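Local structure of LAE5 (Uncultured bacterium, 5JD3) at residues Gly85-Trp95 / Val107-Asp115; Met153-Ile161 / Met173-Ala184. The protein is an esterase of the GDSL-like lipase/acylhydrolase family that probably cleaves ester bonds with a serine nucleophile. All blocks are in the same frame, centred on the assembly; numbering follows the deposited sequence.

Contact 1: Gly85-Trp95 / Val107-Asp115; sequences GNTVRDLAARW and VAMMIGIND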
loop_
_atom_site.group_PDB
_atom_site.type_symbol
_atom_site.label_atom_id
_atom_site.label_comp_id
_atom_site.label_asym_id
_atom_site.label_seq_id
_atom_site.Cartn_x
_atom_site.Cartn_y
_atom_site.Cartn_z
ATOM N N GLY A 85 -11.227 -5.010 -1.145
ATOM C CA GLY A 85 -11.390 -6.446 -0.997
ATOM C C GLY A 85 -10.307 -7.267 -1.672
ATOM O O GLY A 85 -10.270 -8.491 -1.537
ATOM N N ASN A 86 -9.415 -6.590 -2.387
ATOM C CA ASN A 86 -8.398 -7.265 -3.186
ATOM C C ASN A 86 -7.338 -8.006 -2.381
ATOM O O ASN A 86 -6.860 -7.522 -1.354
ATOM C CB ASN A 86 -7.705 -6.258 -4.104
ATOM C CG ASN A 86 -8.393 -6.123 -5.446
ATOM O OD1 ASN A 86 -7.737 -6.039 -6.485
ATOM N ND2 ASN A 86 -9.720 -6.113 -5.434
ATOM N N THR A 87 -6.984 -9.191 -2.864
ATOM C CA THR A 87 -5.812 -9.908 -2.386
ATOM C C THR A 87 -4.728 -9.785 -3.451
ATOM O O THR A 87 -4.940 -9.141 -4.478
ATOM C CB THR A 87 -6.114 -11.390 -2.104
ATOM O OG1 THR A 87 -6.481 -12.047 -3.323
ATOM C CG2 THR A 87 -7.248 -11.522 -1.098
ATOM N N VAL A 88 -3.574 -10.398 -3.215
ATOM C CA VAL A 88 -2.507 -10.375 -4.208
ATOM C C VAL A 88 -2.924 -11.214 -5.417
ATOM O O VAL A 88 -2.407 -11.041 -6.520
ATOM C CB VAL A 88 -1.170 -10.891 -3.628
ATOM C CG1 VAL A 88 -1.208 -12.400 -3.436
ATOM C CG2 VAL A 88 -0.007 -10.488 -4.524
ATOM N N ARG A 89 -3.881 -12.112 -5.196
ATOM C CA ARG A 89 -4.455 -12.921 -6.262
ATOM C C ARG A 89 -5.242 -12.047 -7.233
ATOM O O ARG A 89 -5.163 -12.221 -8.449
ATOM C CB ARG A 89 -5.354 -14.011 -5.673
ATOM C CG ARG A 89 -5.927 -14.984 -6.689
ATOM C CD ARG A 89 -6.909 -15.946 -6.033
ATOM N NE ARG A 89 -6.238 -16.940 -5.199
ATOM C CZ ARG A 89 -6.687 -17.351 -4.016
ATOM N NH1 ARG A 89 -7.808 -16.847 -3.517
ATOM N NH2 ARG A 89 -6.012 -18.261 -3.328
ATOM N N ASP A 90 -5.996 -11.100 -6.683
ATOM C CA ASP A 90 -6.788 -10.176 -7.488
ATOM C C ASP A 90 -5.901 -9.189 -8.242
ATOM O O ASP A 90 -6.211 -8.797 -9.367
ATOM C CB ASP A 90 -7.781 -9.413 -6.607
ATOM C CG ASP A 90 -8.757 -10.331 -5.899
ATOM O OD1 ASP A 90 -9.130 -11.370 -6.483
ATOM O OD2 ASP A 90 -9.153 -10.013 -4.759
ATOM N N LEU A 91 -4.803 -8.788 -7.610
ATOM C CA LEU A 91 -3.863 -7.847 -8.212
ATOM C C LEU A 91 -3.230 -8.413 -9.478
ATOM O O LEU A 91 -3.114 -7.720 -10.489
ATOM C CB LEU A 91 -2.769 -7.470 -7.211
ATOM C CG LEU A 91 -2.903 -6.118 -6.508
ATOM C CD1 LEU A 91 -4.252 -5.992 -5.822
ATOM C CD2 LEU A 91 -1.768 -5.924 -5.514
ATOM N N ALA A 92 -2.825 -9.676 -9.413
ATOM C CA ALA A 92 -2.158 -10.332 -10.531
ATOM C C ALA A 92 -3.072 -10.449 -11.746
ATOM O O ALA A 92 -2.609 -10.419 -12.885
ATOM C CB ALA A 92 -1.661 -11.706 -10.111
ATOM N N ALA A 93 -4.371 -10.573 -11.494
ATOM C CA ALA A 93 -5.345 -10.763 -12.564
ATOM C C ALA A 93 -5.555 -9.494 -13.387
ATOM O O ALA A 93 -5.923 -9.562 -14.560
ATOM C CB ALA A 93 -6.670 -11.238 -11.987
ATOM N N ARG A 94 -5.318 -8.338 -12.775
ATOM C CA ARG A 94 -5.560 -7.065 -13.443
ATOM C C ARG A 94 -4.285 -6.247 -13.611
ATOM O O ARG A 94 -4.337 -5.077 -13.989
ATOM C CB ARG A 94 -6.598 -6.248 -12.670
ATOM C CG ARG A 94 -6.149 -5.808 -11.283
ATOM C CD ARG A 94 -7.278 -5.102 -10.547
ATOM N NE ARG A 94 -6.887 -4.655 -9.212
ATOM C CZ ARG A 94 -6.354 -3.467 -8.946
ATOM N NH1 ARG A 94 -6.140 -2.597 -9.923
ATOM N NH2 ARG A 94 -6.035 -3.148 -7.698
ATOM N N TRP A 95 -3.142 -6.870 -13.337
ATOM C CA TRP A 95 -1.858 -6.178 -13.370
ATOM C C TRP A 95 -1.541 -5.614 -14.753
ATOM O O TRP A 95 -1.001 -4.515 -14.873
ATOM C CB TRP A 95 -0.737 -7.120 -12.925
ATOM C CG TRP A 95 0.538 -6.415 -12.574
ATOM C CD1 TRP A 95 1.607 -6.192 -13.394
ATOM C CD2 TRP A 95 0.880 -5.842 -11.305
ATOM N NE1 TRP A 95 2.592 -5.516 -12.715
ATOM C CE2 TRP A 95 2.170 -5.290 -11.431
ATOM C CE3 TRP A 95 0.219 -5.742 -10.077
ATOM C CZ2 TRP A 95 2.812 -4.646 -10.375
ATOM C CZ3 TRP A 95 0.860 -5.104 -9.029
ATOM C CH2 TRP A 95 2.142 -4.564 -9.185
ATOM N N VAL A 107 6.124 2.358 -9.338
ATOM C CA VAL A 107 4.972 1.599 -8.871
ATOM C C VAL A 107 5.051 1.366 -7.369
ATOM O O VAL A 107 6.027 0.808 -6.868
ATOM C CB VAL A 107 4.849 0.238 -9.583
ATOM C CG1 VAL A 107 3.788 -0.619 -8.910
ATOM C CG2 VAL A 107 4.525 0.434 -11.052
ATOM N N ALA A 108 4.022 1.806 -6.654
ATOM C CA ALA A 108 3.910 1.530 -5.230
ATOM C C ALA A 108 2.814 0.499 -5.002
ATOM O O ALA A 108 1.696 0.651 -5.495
ATOM C CB ALA A 108 3.625 2.804 -4.454
ATOM N N MET A 109 3.135 -0.557 -4.265
ATOM C CA MET A 109 2.168 -1.616 -4.018
ATOM C C MET A 109 1.990 -1.895 -2.532
ATOM O O MET A 109 2.962 -2.045 -1.790
ATOM C CB MET A 109 2.580 -2.898 -4.744
ATOM C CG MET A 109 1.735 -4.110 -4.384
ATOM S SD MET A 109 1.982 -5.491 -5.513
ATOM C CE MET A 109 3.767 -5.516 -5.632
ATOM N N MET A 110 0.734 -1.954 -2.108
ATOM C CA MET A 110 0.400 -2.312 -0.741
ATOM C C MET A 110 -0.693 -3.371 -0.737
ATOM O O MET A 110 -1.852 -3.085 -1.037
ATOM C CB MET A 110 -0.047 -1.083 0.046
ATOM C CG MET A 110 -0.586 -1.420 1.413
ATOM S SD MET A 110 -1.079 0.029 2.349
ATOM C CE MET A 110 -2.076 -0.761 3.596
ATOM N N ILE A 111 -0.315 -4.600 -0.403
ATOM C CA ILE A 111 -1.245 -5.717 -0.452
ATOM C C ILE A 111 -0.886 -6.753 0.612
ATOM O O ILE A 111 0.279 -6.894 0.988
ATOM C CB ILE A 111 -1.255 -6.368 -1.859
ATOM C CG1 ILE A 111 -2.525 -7.193 -2.073
ATOM C CG2 ILE A 111 0.011 -7.188 -2.098
ATOM C CD1 ILE A 111 -3.779 -6.354 -2.186
ATOM N N GLY A 112 -1.893 -7.460 1.117
ATOM C CA GLY A 112 -1.662 -8.478 2.124
ATOM C C GLY A 112 -2.683 -8.489 3.246
ATOM O O GLY A 112 -2.899 -9.522 3.879
ATOM N N ILE A 113 -3.308 -7.342 3.496
ATOM C CA ILE A 113 -4.281 -7.221 4.578
ATOM C C ILE A 113 -5.451 -8.185 4.395
ATOM O O ILE A 113 -5.753 -8.977 5.287
ATOM C CB ILE A 113 -4.822 -5.781 4.693
ATOM C CG1 ILE A 113 -3.735 -4.849 5.229
ATOM C CG2 ILE A 113 -6.038 -5.737 5.606
ATOM C CD1 ILE A 113 -4.208 -3.431 5.464
ATOM N N ASN A 114 -6.098 -8.123 3.236
ATOM C CA ASN A 114 -7.214 -9.016 2.941
ATOM C C ASN A 114 -6.758 -10.463 2.807
ATOM O O ASN A 114 -7.506 -11.389 3.115
ATOM C CB ASN A 114 -7.931 -8.570 1.667
ATOM C CG ASN A 114 -8.649 -7.248 1.838
ATOM O OD1 ASN A 114 -9.248 -6.983 2.881
ATOM N ND2 ASN A 114 -8.588 -6.405 0.815
ATOM N N ASP A 115 -5.525 -10.648 2.345
ATOM C CA ASP A 115 -4.929 -11.975 2.246
ATOM C C ASP A 115 -4.870 -12.634 3.619
ATOM O O ASP A 115 -5.089 -13.838 3.757
ATOM C CB ASP A 115 -3.527 -11.890 1.640
ATOM C CG ASP A 115 -3.510 -11.160 0.311
ATOM O OD1 ASP A 115 -3.185 -11.794 -0.715
ATOM O OD2 ASP A 115 -3.827 -9.952 0.292
HETATM O O HOH W 1 -4.930 -7.177 0.991
#

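Contact 2: Met153-Ile161 / Met173-Ala184; sequences MILLTPYFI and MDVYGDLMRRVA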
loop_
_atom_site.group_PDB
_atom_site.type_symbol
_atom_site.label_atom_id
_atom_site.label_comp_id
_atom_site.label_asym_id
_atom_site.label_seq_id
_atom_site.Cartn_x
_atom_site.Cartn_y
_atom_site.Cartn_z
ATOM N N MET A 153 10.490 0.749 -7.613
ATOM C CA MET A 153 9.296 0.072 -7.125
ATOM C C MET A 153 9.243 0.089 -5.603
ATOM O O MET A 153 10.201 -0.298 -4.933
ATOM C CB MET A 153 9.248 -1.366 -7.641
ATOM C CG MET A 153 7.905 -2.043 -7.430
ATOM S SD MET A 153 7.641 -3.430 -8.547
ATOM C CE MET A 153 5.911 -3.777 -8.243
ATOM N N ILE A 154 8.116 0.541 -5.063
ATOM C CA ILE A 154 7.955 0.675 -3.620
ATOM C C ILE A 154 6.968 -0.345 -3.065
ATOM O O ILE A 154 5.839 -0.456 -3.545
ATOM C CB ILE A 154 7.476 2.091 -3.235
ATOM C CG1 ILE A 154 8.440 3.154 -3.766
ATOM C CG2 ILE A 154 7.327 2.212 -1.729
ATOM C CD1 ILE A 154 7.985 3.809 -5.053
ATOM N N LEU A 155 7.396 -1.089 -2.052
ATOM C CA LEU A 155 6.526 -2.060 -1.401
ATOM C C LEU A 155 6.134 -1.589 -0.005
ATOM O O LEU A 155 6.987 -1.413 0.864
ATOM C CB LEU A 155 7.203 -3.430 -1.326
ATOM C CG LEU A 155 7.586 -4.047 -2.672
ATOM C CD1 LEU A 155 8.103 -5.467 -2.492
ATOM C CD2 LEU A 155 6.404 -4.019 -3.626
ATOM N N LEU A 156 4.838 -1.378 0.197
ATOM C CA LEU A 156 4.323 -0.966 1.497
ATOM C C LEU A 156 3.752 -2.170 2.232
ATOM O O LEU A 156 2.845 -2.838 1.734
ATOM C CB LEU A 156 3.255 0.122 1.347
ATOM C CG LEU A 156 3.687 1.495 0.818
ATOM C CD1 LEU A 156 3.784 1.512 -0.702
ATOM C CD2 LEU A 156 2.739 2.579 1.309
ATOM N N THR A 157 4.287 -2.445 3.418
ATOM C CA THR A 157 3.897 -3.624 4.180
ATOM C C THR A 157 2.426 -3.578 4.587
ATOM O O THR A 157 1.885 -2.507 4.869
ATOM C CB THR A 157 4.773 -3.793 5.447
ATOM O OG1 THR A 157 4.452 -5.027 6.100
ATOM C CG2 THR A 157 4.559 -2.644 6.418
ATOM N N PRO A 158 1.764 -4.744 4.592
ATOM C CA PRO A 158 0.418 -4.806 5.161
ATOM C C PRO A 158 0.491 -4.570 6.662
ATOM O O PRO A 158 1.545 -4.793 7.256
ATOM C CB PRO A 158 -0.040 -6.230 4.837
ATOM C CG PRO A 158 1.231 -7.008 4.709
ATOM C CD PRO A 158 2.214 -6.055 4.091
ATOM N N TYR A 159 -0.598 -4.120 7.267
ATOM C CA TYR A 159 -0.568 -3.812 8.687
ATOM C C TYR A 159 -1.808 -4.302 9.414
ATOM O O TYR A 159 -2.826 -4.626 8.802
ATOM C CB TYR A 159 -0.412 -2.302 8.903
ATOM C CG TYR A 159 -1.618 -1.496 8.474
ATOM C CD1 TYR A 159 -2.657 -1.234 9.361
ATOM C CD2 TYR A 159 -1.721 -1.001 7.184
ATOM C CE1 TYR A 159 -3.762 -0.505 8.970
ATOM C CE2 TYR A 159 -2.821 -0.266 6.791
ATOM C CZ TYR A 159 -3.838 -0.023 7.682
ATOM O OH TYR A 159 -4.933 0.707 7.284
ATOM N N PHE A 160 -1.699 -4.349 10.735
ATOM C CA PHE A 160 -2.833 -4.589 11.608
ATOM C C PHE A 160 -2.694 -3.635 12.784
ATOM O O PHE A 160 -1.702 -3.681 13.510
ATOM C CB PHE A 160 -2.873 -6.047 12.070
ATOM C CG PHE A 160 -4.149 -6.432 12.765
ATOM C CD1 PHE A 160 -5.373 -5.982 12.298
ATOM C CD2 PHE A 160 -4.124 -7.262 13.874
ATOM C CE1 PHE A 160 -6.548 -6.340 12.933
ATOM C CE2 PHE A 160 -5.296 -7.625 14.513
ATOM C CZ PHE A 160 -6.509 -7.162 14.040
ATOM N N ILE A 161 -3.668 -2.747 12.958
ATOM C CA ILE A 161 -3.587 -1.757 14.025
ATOM C C ILE A 161 -3.866 -2.430 15.366
ATOM O O ILE A 161 -4.921 -2.243 15.973
ATOM C CB ILE A 161 -4.560 -0.585 13.792
ATOM C CG1 ILE A 161 -4.414 -0.061 12.363
ATOM C CG2 ILE A 161 -4.291 0.544 14.777
ATOM C CD1 ILE A 161 -5.315 1.111 12.042
ATOM N N MET A 173 -0.140 -11.289 10.432
ATOM C CA MET A 173 0.126 -10.127 9.594
ATOM C C MET A 173 1.624 -9.841 9.558
ATOM O O MET A 173 2.152 -9.364 8.554
ATOM C CB MET A 173 -0.642 -8.905 10.104
ATOM C CG MET A 173 -0.691 -7.744 9.124
ATOM S SD MET A 173 -1.725 -8.085 7.684
ATOM C CE MET A 173 -3.363 -8.006 8.408
ATOM N N ASP A 174 2.300 -10.141 10.664
ATOM C CA ASP A 174 3.749 -9.990 10.745
ATOM C C ASP A 174 4.457 -10.983 9.832
ATOM O O ASP A 174 5.530 -10.695 9.302
ATOM C CB ASP A 174 4.232 -10.170 12.187
ATOM C CG ASP A 174 3.812 -9.028 13.090
ATOM O OD1 ASP A 174 3.573 -7.917 12.574
ATOM O OD2 ASP A 174 3.723 -9.243 14.317
ATOM N N VAL A 175 3.852 -12.154 9.655
ATOM C CA VAL A 175 4.398 -13.173 8.766
ATOM C C VAL A 175 4.439 -12.666 7.330
ATOM O O VAL A 175 5.459 -12.774 6.649
ATOM C CB VAL A 175 3.575 -14.477 8.823
ATOM C CG1 VAL A 175 4.019 -15.441 7.732
ATOM C CG2 VAL A 175 3.690 -15.120 10.196
ATOM N N TYR A 176 3.324 -12.097 6.886
ATOM C CA TYR A 176 3.192 -11.620 5.514
ATOM C C TYR A 176 4.017 -10.362 5.268
ATOM O O TYR A 176 4.476 -10.121 4.152
ATOM C CB TYR A 176 1.719 -11.363 5.186
ATOM C CG TYR A 176 0.930 -12.626 4.921
ATOM C CD1 TYR A 176 0.778 -13.594 5.904
ATOM C CD2 TYR A 176 0.333 -12.846 3.686
ATOM C CE1 TYR A 176 0.058 -14.750 5.665
ATOM C CE2 TYR A 176 -0.389 -13.998 3.438
ATOM C CZ TYR A 176 -0.524 -14.945 4.430
ATOM O OH TYR A 176 -1.242 -16.093 4.185
ATOM N N GLY A 177 4.202 -9.563 6.314
ATOM C CA GLY A 177 5.024 -8.371 6.221
ATOM C C GLY A 177 6.486 -8.722 6.010
ATOM O O GLY A 177 7.161 -8.131 5.168
ATOM N N ASP A 178 6.969 -9.691 6.782
ATOM C CA ASP A 178 8.343 -10.170 6.663
ATOM C C ASP A 178 8.597 -10.781 5.293
ATOM O O ASP A 178 9.700 -10.691 4.753
ATOM C CB ASP A 178 8.651 -11.201 7.754
ATOM C CG ASP A 178 9.009 -10.561 9.080
ATOM O OD1 ASP A 178 8.655 -9.382 9.291
ATOM O OD2 ASP A 178 9.645 -11.239 9.914
ATOM N N LEU A 179 7.559 -11.380 4.748
ATOM C CA LEU A 179 7.587 -12.013 3.452
ATOM C C LEU A 179 7.705 -10.991 2.357
ATOM O O LEU A 179 8.341 -11.183 1.400
ATOM C CB LEU A 179 6.331 -12.800 3.261
ATOM C CG LEU A 179 6.346 -14.285 2.963
ATOM C CD1 LEU A 179 7.539 -14.953 3.595
ATOM C CD2 LEU A 179 5.059 -14.897 3.473
ATOM N N MET A 180 7.065 -9.884 2.540
ATOM C CA MET A 180 7.158 -8.775 1.600
ATOM C C MET A 180 8.540 -8.134 1.688
ATOM O O MET A 180 9.046 -7.583 0.710
ATOM C CB MET A 180 6.072 -7.731 1.864
ATOM C CG MET A 180 6.003 -6.645 0.800
ATOM S SD MET A 180 4.884 -5.298 1.215
ATOM C CE MET A 180 3.910 -5.194 -0.285
ATOM N N ARG A 181 9.145 -8.215 2.869
ATOM C CA ARG A 181 10.475 -7.661 3.090
ATOM C C ARG A 181 11.538 -8.411 2.297
ATOM O O ARG A 181 12.409 -7.798 1.682
ATOM C CB ARG A 181 10.835 -7.684 4.579
ATOM C CG ARG A 181 10.157 -6.612 5.419
ATOM C CD ARG A 181 10.668 -6.647 6.853
ATOM N NE ARG A 181 9.854 -5.843 7.760
ATOM C CZ ARG A 181 10.140 -4.596 8.120
ATOM N NH1 ARG A 181 9.339 -3.946 8.954
ATOM N NH2 ARG A 181 11.228 -3.999 7.650
ATOM N N ARG A 182 11.463 -9.738 2.310
ATOM C CA ARG A 182 12.462 -10.555 1.632
ATOM C C ARG A 182 12.269 -10.533 0.118
ATOM O O ARG A 182 13.157 -10.937 -0.632
ATOM C CB ARG A 182 12.430 -11.996 2.150
ATOM C CG ARG A 182 11.153 -12.755 1.847
ATOM C CD ARG A 182 11.229 -14.172 2.391
ATOM N NE ARG A 182 12.326 -14.928 1.793
ATOM C CZ ARG A 182 12.698 -16.143 2.185
ATOM N NH1 ARG A 182 12.062 -16.744 3.182
ATOM N NH2 ARG A 182 13.708 -16.755 1.582
ATOM N N VAL A 183 11.110 -10.060 -0.328
ATOM C CA VAL A 183 10.870 -9.863 -1.753
ATOM C C VAL A 183 11.470 -8.532 -2.193
ATOM O O VAL A 183 12.086 -8.434 -3.256
ATOM C CB VAL A 183 9.365 -9.898 -2.094
ATOM C CG1 VAL A 183 9.133 -9.496 -3.542
ATOM C CG2 VAL A 183 8.796 -11.283 -1.832
ATOM N N ALA A 184 11.297 -7.510 -1.358
ATOM C CA ALA A 184 11.852 -6.189 -1.628
ATOM C C ALA A 184 13.376 -6.236 -1.673
ATOM O O ALA A 184 13.997 -5.668 -2.571
ATOM C CB ALA A 184 11.384 -5.192 -0.578
HETATM O O HOH W 2 3.319 -6.281 8.138
#

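Contact 1: Gly85-Trp95 / Val107-Asp115
N114 and D115 close a G-x-N-D sequence, a hallmark of GDSL (SGNH) hydrolases, and they meet the turn G85-T87 and the first residue of helix 88-100. D115 makes a straight polar link. Its OD1 accepts from V88 N at 2.9 Å (180°) through the syn lone pair. The carboxylate also lies against T87 CB. T87 and D90 form a capping box: D90 OD2 takes T87 N from above the carboxylate plane, and T87 OG1 accepts weakly from R89 N. The side chain of N114 reaches back to the turn, where ND2 donates to N86 O at 3.0 Å; the placement of ND2 is less certain. Water 1 sits beside this pair. It accepts from N114 N at 2.7 Å and from G112 N, and can donate to N86 O. The N86 side-chain amide is held separately: R94 NE donates to its OD1 at 3.2 Å, with OD1 in the guanidinium plane.

The rest of the contact, along helix 88-100 and the V107-I111 chain, is largely apolar. I111 has CG1 anti to its backbone N (chi1 -161°), which carries CG1 toward V88 N and the T87 backbone. The bend at chi2 (69°) then brings CD1 to 3.4 Å from N86 O. The same CD1 meets L91 CD1 tip to tip at 3.7 Å. Earlier in the strand, M109 crosses W95 at about a right angle. M109 SD comes within 3.7 Å of W95 CZ3, an oblique Met-aromatic contact.

In this family the asparagine of the motif usually helps form the oxyanion hole, and N114 lies near a probable Ser-His-Asp triad, consistent with that role. The V88 N-H, at the start of helix 88-100, would probably favour a charged D115 carboxylate, and the bond ties the motif to that helix start.

Contact 2: Met153-Ile161 / Met173-Ala184
M180 overlaps the end of strand 152-156, its sulfur resting on the backbone where the strand gives way to loop. Strand 152-156 and helix 168-187 are the first two elements of a beta-alpha-beta crossover that ends in strand 190-192, and their local axes run nearly antiparallel, at 165° and 9.2 Å. The M180 chain leaves the helix extended through chi1 (-172°, CG anti to the backbone N) and chi2, which carries SD to 3.2 Å from L156 O. The bend at chi3 then turns CE against L155 CB at 3.9 Å. One turn on, L155 CD1 meets A184 CB at 3.8 Å, with V183 at its flank.

Helix and loop backbones come close at G177. Having no side chain, G177 brings its CA to 3.4 Å from T157 OG1. Water 2 is wedged beside this point. It bonds T157 OG1 and, at an unusually short distance, P158 O. Its link to M173 O is weak, so it may bridge loop and helix, but only tentatively. No direct hydrogen bond crosses between the two segments.

P158 lies between two methionines. It slides past M180 in the opposite direction, while its CB meets M173 SD at 3.8 Å. Y176 reaches P158 CG with its backbone C and CB, while the ring leads away and its hydroxyl is hydrogen-bonded to V130 O. F160 offers its CB, not its ring, to M173 CG at 4.0 Å. The M173 chain, bent at both chi2 and chi3, curls over the loop and places CE 3.4 Å from Y159 O.

How the contacts relate
Contact 1 closes before contact 2 opens along the chain, and their centres lie 12 Å apart. They meet in the five-stranded parallel sheet, where strands 106-110 and 152-156 are neighbours. Probable hydrogen bonds join V107 O to I154 N and M109 N to I154 O, both at 2.8 Å. M109 and L155 touch each other, and helix 132-146 packs on M109 in contact 1 and on M180 in contact 2. M110 also packs on Y159. N114 of contact 1 and Y159 of contact 2 both lie near the probable catalytic triad, consistent with the two contacts lying at the sheet end that probably carries the active site.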